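Local coordinates for capsular polysaccharide export system protein KpsC (Thermosulfurimonas dismutans, PDB 6MGD) that transfers Kdo sugars in beta-2,7 linkage, probably while building the conserved Kdo glycolipid that carries capsular polysaccharide in Gram-negative bacteria, at residues I14-P22 with S84-D92; K102-R113 with R279-L289. One frame throughout, in Å; residues are numbered along the deposited sequence.

Interaction 1 (I14-P22 with S84-D92)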
loop_
_atom_site.group_PDB
_atom_site.type_symbol
_atom_site.label_atom_id
_atom_site.label_comp_id
_atom_site.label_asym_id
_atom_site.label_seq_id
_atom_site.Cartn_x
_atom_site.Cartn_y
_atom_site.Cartn_z
ATOM N N ILE A 14 -20.690 0.373 1.018
ATOM C CA ILE A 14 -21.350 -0.482 0.032
ATOM C C ILE A 14 -21.559 0.275 -1.275
ATOM O O ILE A 14 -21.288 -0.244 -2.365
ATOM C CB ILE A 14 -22.679 -1.022 0.593
ATOM C CG1 ILE A 14 -22.414 -2.011 1.729
ATOM C CG2 ILE A 14 -23.503 -1.670 -0.507
ATOM C CD1 ILE A 14 -23.670 -2.600 2.331
ATOM N N ARG A 15 -22.041 1.517 -1.184
ATOM C CA ARG A 15 -22.256 2.319 -2.385
ATOM C C ARG A 15 -20.950 2.567 -3.129
ATOM O O ARG A 15 -20.915 2.536 -4.365
ATOM C CB ARG A 15 -22.920 3.645 -2.015
ATOM C CG ARG A 15 -24.278 3.494 -1.356
ATOM C CD ARG A 15 -24.926 4.846 -1.145
ATOM N NE ARG A 15 -25.079 5.568 -2.402
ATOM C CZ ARG A 15 -25.427 6.847 -2.491
ATOM N NH1 ARG A 15 -25.656 7.550 -1.391
ATOM N NH2 ARG A 15 -25.541 7.425 -3.678
ATOM N N ILE A 16 -19.863 2.813 -2.394
ATOM C CA ILE A 16 -18.558 2.993 -3.023
ATOM C C ILE A 16 -18.126 1.715 -3.731
ATOM O O ILE A 16 -17.656 1.746 -4.875
ATOM C CB ILE A 16 -17.515 3.430 -1.978
ATOM C CG1 ILE A 16 -17.835 4.830 -1.458
ATOM C CG2 ILE A 16 -16.110 3.367 -2.565
ATOM C CD1 ILE A 16 -16.755 5.400 -0.571
ATOM N N ILE A 17 -18.271 0.574 -3.057
ATOM C CA ILE A 17 -17.855 -0.696 -3.645
ATOM C C ILE A 17 -18.686 -1.008 -4.883
ATOM O O ILE A 17 -18.179 -1.562 -5.866
ATOM C CB ILE A 17 -17.948 -1.818 -2.594
ATOM C CG1 ILE A 17 -16.926 -1.579 -1.483
ATOM C CG2 ILE A 17 -17.727 -3.173 -3.236
ATOM C CD1 ILE A 17 -15.521 -1.360 -1.984
ATOM N N LYS A 18 -19.967 -0.636 -4.864
ATOM C CA LYS A 18 -20.843 -0.918 -5.994
ATOM C C LYS A 18 -20.389 -0.214 -7.267
ATOM O O LYS A 18 -20.757 -0.645 -8.364
ATOM C CB LYS A 18 -22.277 -0.526 -5.642
ATOM C CG LYS A 18 -23.331 -1.221 -6.487
ATOM C CD LYS A 18 -24.707 -1.098 -5.854
ATOM C CE LYS A 18 -24.709 -1.653 -4.436
ATOM N NZ LYS A 18 -26.057 -1.577 -3.803
ATOM N N ARG A 19 -19.596 0.854 -7.148
ATOM C CA ARG A 19 -19.004 1.468 -8.333
ATOM C C ARG A 19 -18.078 0.492 -9.047
ATOM O O ARG A 19 -18.031 0.455 -10.282
ATOM C CB ARG A 19 -18.245 2.738 -7.947
ATOM C CG ARG A 19 -19.102 3.803 -7.289
ATOM C CD ARG A 19 -18.256 4.948 -6.758
ATOM N NE ARG A 19 -17.265 5.397 -7.734
ATOM C CZ ARG A 19 -17.525 6.221 -8.745
ATOM N NH1 ARG A 19 -16.557 6.569 -9.579
ATOM N NH2 ARG A 19 -18.753 6.690 -8.928
ATOM N N PHE A 20 -17.333 -0.308 -8.283
ATOM C CA PHE A 20 -16.410 -1.282 -8.851
ATOM C C PHE A 20 -17.052 -2.646 -9.046
ATOM O O PHE A 20 -16.684 -3.369 -9.981
ATOM C CB PHE A 20 -15.174 -1.414 -7.958
ATOM C CG PHE A 20 -14.433 -0.122 -7.760
ATOM C CD1 PHE A 20 -14.846 0.792 -6.805
ATOM C CD2 PHE A 20 -13.325 0.180 -8.534
ATOM C CE1 PHE A 20 -14.171 1.985 -6.628
ATOM C CE2 PHE A 20 -12.644 1.372 -8.361
ATOM C CZ PHE A 20 -13.068 2.275 -7.406
ATOM N N PHE A 21 -18.007 -3.012 -8.191
ATOM C CA PHE A 21 -18.759 -4.260 -8.311
ATOM C C PHE A 21 -20.236 -3.905 -8.428
ATOM O O PHE A 21 -20.946 -3.826 -7.413
ATOM C CB PHE A 21 -18.504 -5.180 -7.120
ATOM C CG PHE A 21 -17.060 -5.546 -6.937
ATOM C CD1 PHE A 21 -16.524 -6.648 -7.584
ATOM C CD2 PHE A 21 -16.239 -4.793 -6.115
ATOM C CE1 PHE A 21 -15.196 -6.991 -7.416
ATOM C CE2 PHE A 21 -14.910 -5.130 -5.942
ATOM C CZ PHE A 21 -14.387 -6.230 -6.594
ATOM N N PRO A 22 -20.742 -3.678 -9.643
ATOM C CA PRO A 22 -22.159 -3.311 -9.793
ATOM C C PRO A 22 -23.124 -4.438 -9.466
ATOM O O PRO A 22 -24.332 -4.180 -9.369
ATOM C CB PRO A 22 -22.261 -2.908 -11.270
ATOM C CG PRO A 22 -21.174 -3.683 -11.937
ATOM C CD PRO A 22 -20.048 -3.756 -10.939
ATOM N N SER A 84 -11.034 11.024 -1.624
ATOM C CA SER A 84 -12.160 10.932 -0.701
ATOM C C SER A 84 -13.181 9.925 -1.223
ATOM O O SER A 84 -13.530 8.968 -0.531
ATOM C CB SER A 84 -12.798 12.304 -0.499
ATOM O OG SER A 84 -11.823 13.251 -0.094
ATOM N N ILE A 85 -13.665 10.149 -2.440
ATOM C CA ILE A 85 -14.373 9.125 -3.206
ATOM C C ILE A 85 -13.344 8.397 -4.045
ATOM O O ILE A 85 -12.793 8.992 -4.994
ATOM C CB ILE A 85 -15.495 9.731 -4.065
ATOM C CG1 ILE A 85 -16.005 8.712 -5.090
ATOM C CG2 ILE A 85 -15.052 11.043 -4.715
ATOM C CD1 ILE A 85 -16.665 7.493 -4.468
ATOM N N PRO A 86 -13.011 7.142 -3.742
ATOM C CA PRO A 86 -11.835 6.514 -4.346
ATOM C C PRO A 86 -11.958 6.391 -5.859
ATOM O O PRO A 86 -13.003 6.011 -6.391
ATOM C CB PRO A 86 -11.778 5.136 -3.675
ATOM C CG PRO A 86 -12.562 5.293 -2.409
ATOM C CD PRO A 86 -13.647 6.273 -2.734
ATOM N N ILE A 87 -10.870 6.729 -6.550
ATOM C CA ILE A 87 -10.770 6.443 -7.974
ATOM C C ILE A 87 -10.153 5.072 -8.221
ATOM O O ILE A 87 -10.345 4.498 -9.303
ATOM C CB ILE A 87 -9.967 7.540 -8.698
ATOM C CG1 ILE A 87 -10.249 7.514 -10.201
ATOM C CG2 ILE A 87 -8.475 7.380 -8.434
ATOM C CD1 ILE A 87 -9.668 8.689 -10.954
ATOM N N SER A 88 -9.436 4.523 -7.244
ATOM C CA SER A 88 -8.788 3.227 -7.367
ATOM C C SER A 88 -9.230 2.322 -6.227
ATOM O O SER A 88 -9.401 2.776 -5.091
ATOM C CB SER A 88 -7.262 3.367 -7.360
ATOM O OG SER A 88 -6.637 2.131 -7.660
ATOM N N LEU A 89 -9.415 1.043 -6.539
ATOM C CA LEU A 89 -9.760 0.038 -5.545
ATOM C C LEU A 89 -8.918 -1.204 -5.789
ATOM O O LEU A 89 -8.633 -1.553 -6.938
ATOM C CB LEU A 89 -11.252 -0.320 -5.594
ATOM C CG LEU A 89 -11.753 -1.272 -4.508
ATOM C CD1 LEU A 89 -11.661 -0.615 -3.140
ATOM C CD2 LEU A 89 -13.173 -1.727 -4.799
ATOM N N VAL A 90 -8.517 -1.861 -4.704
ATOM C CA VAL A 90 -7.737 -3.092 -4.756
ATOM C C VAL A 90 -8.650 -4.255 -4.392
ATOM O O VAL A 90 -9.296 -4.238 -3.338
ATOM C CB VAL A 90 -6.524 -3.026 -3.811
ATOM C CG1 VAL A 90 -6.047 -4.423 -3.459
ATOM C CG2 VAL A 90 -5.399 -2.212 -4.446
ATOM N N ALA A 91 -8.706 -5.260 -5.264
ATOM C CA ALA A 91 -9.520 -6.456 -5.046
ATOM C C ALA A 91 -8.611 -7.668 -5.207
ATOM O O ALA A 91 -8.286 -8.066 -6.330
ATOM C CB ALA A 91 -10.698 -6.514 -6.012
ATOM N N ASP A 92 -8.205 -8.253 -4.084
ATOM C CA ASP A 92 -7.253 -9.357 -4.076
ATOM C C ASP A 92 -7.982 -10.655 -3.751
ATOM O O ASP A 92 -8.525 -10.792 -2.643
ATOM C CB ASP A 92 -6.146 -9.082 -3.055
ATOM C CG ASP A 92 -4.958 -10.024 -3.192
ATOM O OD1 ASP A 92 -5.165 -11.244 -3.367
ATOM O OD2 ASP A 92 -3.810 -9.537 -3.112
#
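F20 swings its ring down onto L89 by placing CG anti to its own carbonyl carbon (chi1 -58°), while L89 stands up from its strand with CG anti to the backbone N (chi1 -175°). The two groups meet ring face against methylene: CB of L89 lies 3.5 Å from the centroid of the F20 ring and 10° off the normal, a CH-pi contact over the ring centre. Farther along, CD2 of L89 reaches the root of the ring, 3.6 Å from CG of F20. The ring edge faces the carbonyl oxygens of P86 and I87, with CE2 of F20 4.0 Å from I87 O, an approach that suits the faintly positive aromatic C-H groups. Helix 11-20 is the connection between the parallel strands 4-7 and 24-28, a beta-alpha-beta crossover, and here it packs on the face of the same mixed sheet where strand 88-92 lies between 64-71 and 298-300. The short axes of helix and strand are 9.7 Å apart. An alanine in place of F20 removes the ring, which would probably leave a gap between helix and strand over L89 CB. I17 crosses L89 at about a right angle, its CD1 3.7 Å from L89 CD2, a slim branched chain fitting beside another. Beyond the helix, F21 offers its ring edge to the small A91, CZ lying 3.7 Å from A91 CB, and the same ring meets that of F4. At the loop before the strand, CG2 of I16 sits 3.8 Å from CD of P86, whose compact ring accepts the beta-branched chain crosswise. R19 CD touches I85 CD1 at 3.8 Å, and R19 NH1 makes a weak hydrogen bond to S302 O.

Interaction 2 (K102-R113 with R279-L289)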
loop_
_atom_site.group_PDB
_atom_site.type_symbol
_atom_site.label_atom_id
_atom_site.label_comp_id
_atom_site.label_asym_id
_atom_site.label_seq_id
_atom_site.Cartn_x
_atom_site.Cartn_y
_atom_site.Cartn_z
ATOM N N LYS A 102 1.159 -14.437 4.184
ATOM C CA LYS A 102 0.476 -15.302 3.237
ATOM C C LYS A 102 0.639 -14.733 1.838
ATOM O O LYS A 102 0.932 -13.543 1.673
ATOM C CB LYS A 102 -1.014 -15.435 3.589
ATOM C CG LYS A 102 -1.279 -16.345 4.775
ATOM C CD LYS A 102 -2.752 -16.704 4.884
ATOM C CE LYS A 102 -2.956 -17.932 5.760
ATOM N NZ LYS A 102 -2.258 -19.129 5.205
ATOM N N PRO A 103 0.483 -15.562 0.806
ATOM C CA PRO A 103 0.614 -15.060 -0.565
ATOM C C PRO A 103 -0.462 -14.039 -0.904
ATOM O O PRO A 103 -1.562 -14.048 -0.348
ATOM C CB PRO A 103 0.472 -16.325 -1.420
ATOM C CG PRO A 103 0.875 -17.437 -0.513
ATOM C CD PRO A 103 0.400 -17.033 0.850
ATOM N N SER A 104 -0.123 -13.143 -1.829
ATOM C CA SER A 104 -1.046 -12.141 -2.337
ATOM C C SER A 104 -1.078 -12.216 -3.856
ATOM O O SER A 104 -0.148 -12.717 -4.491
ATOM C CB SER A 104 -0.650 -10.724 -1.895
ATOM O OG SER A 104 0.521 -10.286 -2.567
ATOM N N TYR A 105 -2.165 -11.703 -4.440
ATOM C CA TYR A 105 -2.276 -11.697 -5.895
ATOM C C TYR A 105 -1.283 -10.732 -6.531
ATOM O O TYR A 105 -0.825 -10.972 -7.654
ATOM C CB TYR A 105 -3.702 -11.349 -6.321
ATOM C CG TYR A 105 -3.926 -11.451 -7.814
ATOM C CD1 TYR A 105 -3.814 -12.671 -8.469
ATOM C CD2 TYR A 105 -4.253 -10.330 -8.565
ATOM C CE1 TYR A 105 -4.016 -12.772 -9.832
ATOM C CE2 TYR A 105 -4.460 -10.421 -9.932
ATOM C CZ TYR A 105 -4.339 -11.644 -10.559
ATOM O OH TYR A 105 -4.543 -11.739 -11.917
ATOM N N LEU A 106 -0.947 -9.639 -5.840
ATOM C CA LEU A 106 0.107 -8.755 -6.327
ATOM C C LEU A 106 1.439 -9.491 -6.394
ATOM O O LEU A 106 2.200 -9.335 -7.356
ATOM C CB LEU A 106 0.220 -7.526 -5.423
ATOM C CG LEU A 106 0.626 -6.164 -6.004
ATOM C CD1 LEU A 106 1.458 -5.379 -4.993
ATOM C CD2 LEU A 106 1.352 -6.269 -7.345
ATOM N N GLU A 107 1.730 -10.309 -5.382
ATOM C CA GLU A 107 2.979 -11.060 -5.366
ATOM C C GLU A 107 3.014 -12.102 -6.478
ATOM O O GLU A 107 4.077 -12.352 -7.058
ATOM C CB GLU A 107 3.166 -11.713 -3.997
ATOM C CG GLU A 107 4.565 -12.225 -3.713
ATOM C CD GLU A 107 4.705 -12.775 -2.304
ATOM O OE1 GLU A 107 3.687 -12.817 -1.578
ATOM O OE2 GLU A 107 5.829 -13.163 -1.920
ATOM N N GLU A 108 1.866 -12.708 -6.796
ATOM C CA GLU A 108 1.821 -13.669 -7.893
ATOM C C GLU A 108 1.984 -12.980 -9.242
ATOM O O GLU A 108 2.588 -13.549 -10.158
ATOM C CB GLU A 108 0.511 -14.459 -7.857
ATOM C CG GLU A 108 0.238 -15.202 -6.550
ATOM C CD GLU A 108 1.369 -16.129 -6.142
ATOM O OE1 GLU A 108 2.028 -15.848 -5.118
ATOM O OE2 GLU A 108 1.602 -17.135 -6.845
ATOM N N ILE A 109 1.452 -11.764 -9.385
ATOM C CA ILE A 109 1.643 -11.006 -10.620
ATOM C C ILE A 109 3.124 -10.723 -10.839
ATOM O O ILE A 109 3.667 -10.948 -11.927
ATOM C CB ILE A 109 0.822 -9.705 -10.586
ATOM C CG1 ILE A 109 -0.668 -10.000 -10.763
ATOM C CG2 ILE A 109 1.305 -8.736 -11.657
ATOM C CD1 ILE A 109 -1.531 -8.758 -10.769
ATOM N N LEU A 110 3.802 -10.238 -9.797
ATOM C CA LEU A 110 5.208 -9.873 -9.928
ATOM C C LEU A 110 6.099 -11.092 -10.134
ATOM O O LEU A 110 7.146 -10.985 -10.783
ATOM C CB LEU A 110 5.652 -9.082 -8.697
ATOM C CG LEU A 110 4.858 -7.798 -8.444
ATOM C CD1 LEU A 110 5.264 -7.154 -7.128
ATOM C CD2 LEU A 110 5.027 -6.819 -9.603
ATOM N N LEU A 111 5.712 -12.252 -9.595
ATOM C CA LEU A 111 6.506 -13.462 -9.792
ATOM C C LEU A 111 6.340 -14.004 -11.206
ATOM O O LEU A 111 7.328 -14.327 -11.875
ATOM C CB LEU A 111 6.121 -14.520 -8.755
ATOM C CG LEU A 111 6.601 -15.958 -8.983
ATOM C CD1 LEU A 111 8.113 -16.034 -9.140
ATOM C CD2 LEU A 111 6.143 -16.845 -7.840
ATOM N N ALA A 112 5.094 -14.126 -11.674
ATOM C CA ALA A 112 4.868 -14.551 -13.052
ATOM C C ALA A 112 5.460 -13.555 -14.040
ATOM O O ALA A 112 5.919 -13.951 -15.118
ATOM C CB ALA A 112 3.373 -14.740 -13.309
ATOM N N ARG A 113 5.457 -12.268 -13.680
ATOM C CA ARG A 113 6.127 -11.174 -14.383
ATOM C C ARG A 113 6.045 -11.264 -15.904
ATOM O O ARG A 113 6.997 -10.905 -16.603
ATOM C CB ARG A 113 7.594 -11.077 -13.937
ATOM C CG ARG A 113 8.447 -12.314 -14.194
ATOM C CD ARG A 113 9.740 -12.285 -13.398
ATOM N NE ARG A 113 10.514 -11.071 -13.638
ATOM C CZ ARG A 113 11.821 -10.967 -13.422
ATOM N NH1 ARG A 113 12.506 -12.009 -12.971
ATOM N NH2 ARG A 113 12.447 -9.822 -13.666
ATOM N N ARG A 279 9.935 -15.159 1.509
ATOM C CA ARG A 279 9.245 -15.755 0.376
ATOM C C ARG A 279 9.528 -15.089 -0.963
ATOM O O ARG A 279 8.910 -15.473 -1.962
ATOM C CB ARG A 279 7.727 -15.742 0.616
ATOM C CG ARG A 279 7.260 -16.581 1.795
ATOM C CD ARG A 279 5.763 -16.426 2.025
ATOM N NE ARG A 279 5.006 -16.586 0.788
ATOM C CZ ARG A 279 4.444 -15.582 0.121
ATOM N NH1 ARG A 279 3.780 -15.817 -1.002
ATOM N NH2 ARG A 279 4.543 -14.342 0.581
ATOM N N ARG A 280 10.432 -14.115 -1.025
ATOM C CA ARG A 280 10.679 -13.363 -2.250
ATOM C C ARG A 280 12.139 -13.507 -2.655
ATOM O O ARG A 280 13.038 -13.157 -1.884
ATOM C CB ARG A 280 10.305 -11.891 -2.069
ATOM C CG ARG A 280 8.827 -11.679 -1.780
ATOM C CD ARG A 280 8.492 -10.216 -1.553
ATOM N NE ARG A 280 7.185 -10.057 -0.919
ATOM C CZ ARG A 280 6.699 -8.899 -0.483
ATOM N NH1 ARG A 280 7.410 -7.785 -0.613
ATOM N NH2 ARG A 280 5.501 -8.852 0.085
ATOM N N ASN A 281 12.368 -14.020 -3.867
ATOM C CA ASN A 281 13.703 -14.184 -4.422
ATOM C C ASN A 281 13.956 -13.345 -5.664
ATOM O O ASN A 281 15.119 -13.182 -6.050
ATOM C CB ASN A 281 13.962 -15.656 -4.782
ATOM C CG ASN A 281 13.663 -16.601 -3.638
ATOM O OD1 ASN A 281 12.504 -16.904 -3.357
ATOM N ND2 ASN A 281 14.711 -17.084 -2.980
ATOM N N ILE A 282 12.914 -12.809 -6.288
ATOM C CA ILE A 282 13.023 -12.185 -7.601
ATOM C C ILE A 282 13.577 -10.775 -7.463
ATOM O O ILE A 282 13.224 -10.034 -6.535
ATOM C CB ILE A 282 11.651 -12.186 -8.299
ATOM C CG1 ILE A 282 11.008 -13.574 -8.199
ATOM C CG2 ILE A 282 11.783 -11.765 -9.754
ATOM C CD1 ILE A 282 11.842 -14.689 -8.811
ATOM N N LYS A 283 14.461 -10.404 -8.386
ATOM C CA LYS A 283 14.979 -9.046 -8.496
ATOM C C LYS A 283 14.229 -8.335 -9.618
ATOM O O LYS A 283 14.277 -8.770 -10.772
ATOM C CB LYS A 283 16.484 -9.056 -8.766
ATOM C CG LYS A 283 17.091 -7.685 -9.025
ATOM C CD LYS A 283 17.068 -6.831 -7.774
ATOM C CE LYS A 283 17.669 -5.456 -8.020
ATOM N NZ LYS A 283 16.910 -4.688 -9.046
ATOM N N LEU A 284 13.530 -7.255 -9.276
ATOM C CA LEU A 284 12.694 -6.531 -10.222
ATOM C C LEU A 284 13.270 -5.152 -10.516
ATOM O O LEU A 284 14.090 -4.618 -9.764
ATOM C CB LEU A 284 11.265 -6.383 -9.688
ATOM C CG LEU A 284 10.399 -7.639 -9.580
ATOM C CD1 LEU A 284 9.041 -7.288 -8.996
ATOM C CD2 LEU A 284 10.242 -8.304 -10.937
ATOM N N SER A 285 12.827 -4.582 -11.631
ATOM C CA SER A 285 13.107 -3.193 -11.958
ATOM C C SER A 285 11.929 -2.325 -11.531
ATOM O O SER A 285 10.827 -2.813 -11.270
ATOM C CB SER A 285 13.384 -3.026 -13.455
ATOM O OG SER A 285 12.188 -3.112 -14.208
ATOM N N LEU A 286 12.176 -1.015 -11.458
ATOM C CA LEU A 286 11.123 -0.097 -11.034
ATOM C C LEU A 286 9.920 -0.153 -11.967
ATOM O O LEU A 286 8.779 0.014 -11.519
ATOM C CB LEU A 286 11.670 1.329 -10.951
ATOM C CG LEU A 286 10.727 2.378 -10.357
ATOM C CD1 LEU A 286 10.359 2.017 -8.928
ATOM C CD2 LEU A 286 11.344 3.768 -10.420
ATOM N N GLN A 287 10.148 -0.402 -13.260
ATOM C CA GLN A 287 9.036 -0.501 -14.199
ATOM C C GLN A 287 8.220 -1.765 -13.961
ATOM O O GLN A 287 6.986 -1.738 -14.043
ATOM C CB GLN A 287 9.558 -0.460 -15.635
ATOM C CG GLN A 287 10.242 0.844 -16.001
ATOM C CD GLN A 287 11.003 0.749 -17.305
ATOM O OE1 GLN A 287 10.844 -0.210 -18.062
ATOM N NE2 GLN A 287 11.843 1.742 -17.573
ATOM N N GLU A 288 8.888 -2.886 -13.674
ATOM C CA GLU A 288 8.162 -4.110 -13.354
ATOM C C GLU A 288 7.305 -3.924 -12.109
ATOM O O GLU A 288 6.146 -4.354 -12.074
ATOM C CB GLU A 288 9.140 -5.272 -13.169
ATOM C CG GLU A 288 10.056 -5.515 -14.362
ATOM C CD GLU A 288 11.000 -6.685 -14.151
ATOM O OE1 GLU A 288 10.576 -7.841 -14.364
ATOM O OE2 GLU A 288 12.164 -6.449 -13.765
ATOM N N LEU A 289 7.856 -3.271 -11.083
ATOM C CA LEU A 289 7.094 -3.000 -9.867
ATOM C C LEU A 289 5.883 -2.124 -10.168
ATOM O O LEU A 289 4.760 -2.430 -9.751
ATOM C CB LEU A 289 7.996 -2.331 -8.827
ATOM C CG LEU A 289 7.794 -2.615 -7.332
ATOM C CD1 LEU A 289 8.211 -1.406 -6.497
ATOM C CD2 LEU A 289 6.371 -3.043 -6.995
HETATM O O HOH W 1 14.867 -11.446 -10.694
#
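E107 pairs with two arginines of 279-289, R279 and R280, in a salt-bridge network, and R113 at the end of the other segment pairs with E288; together they join helix 105-112 to the segment leading into helix 286-296. On E107, OE1 offers its syn lone pair to NH2 of R279 at 2.8 Å, in the guanidinium plane, with a weak second bond from NH1. The carboxylate and guanidinium planes are nearly perpendicular, and both bonds go to OE1. OE2 lies 3.5 Å from NE of R280, whose NH1 is in turn held by the backbone oxygens of P263 and A266. The second pair is flatter: E288 OE1 takes NH2 of R113 at 2.8 Å with an N-H...O angle of 162°, and the two planar groups are only 22° from coplanar. E288 also closes a capping box at the start of helix 286-296, its OE2 accepting from S285 N at 2.9 Å while S285 OG receives a weak bond from E288 N. One carboxylate thus serves both the helix end and the salt bridge. R113 leaves helix 105-112 with positive phi, and its CG lies between the backbone N and the carbonyl carbon (chi1 60°), bringing the long chain to E288. S104 caps the other end of that helix, its OG accepting from E107 N. Around these charges lies an apolar layer. The P103 ring crosses the R279 guanidinium, CG 3.4 Å from NH1. L110 CB meets L284 CD1 at 3.8 Å, and L111 CD1 crosses I282 CG1 at about a right angle. I282 CG2 and L284 CD2 lie over the R113 guanidinium, whose edge meets E288 OE1. Tilted out of that plane, water 1 accepts a weak bond from R113 NH1, accepts from K283 N at 2.6 Å and donates to K283 O.

Strand 88-92 of interaction 1 runs on through a loop into helix 105-112 of interaction 2, so the two contacts follow each other in the chain, their centres about 24 Å apart. They touch where D92 OD2 receives a probable hydrogen bond from Y105 N at 3.0 Å, with OD2 also 3.6 Å from S104 CB. The return connection is helix 286-296, which leads from interaction 2 into strand 298-300, the neighbour of 88-92 in the sheet. Consistent with a GT-B fold, interaction 1 lies on the mixed sheet of one half and interaction 2 probably near the junction of the two halves, between which such enzymes generally hold their substrates.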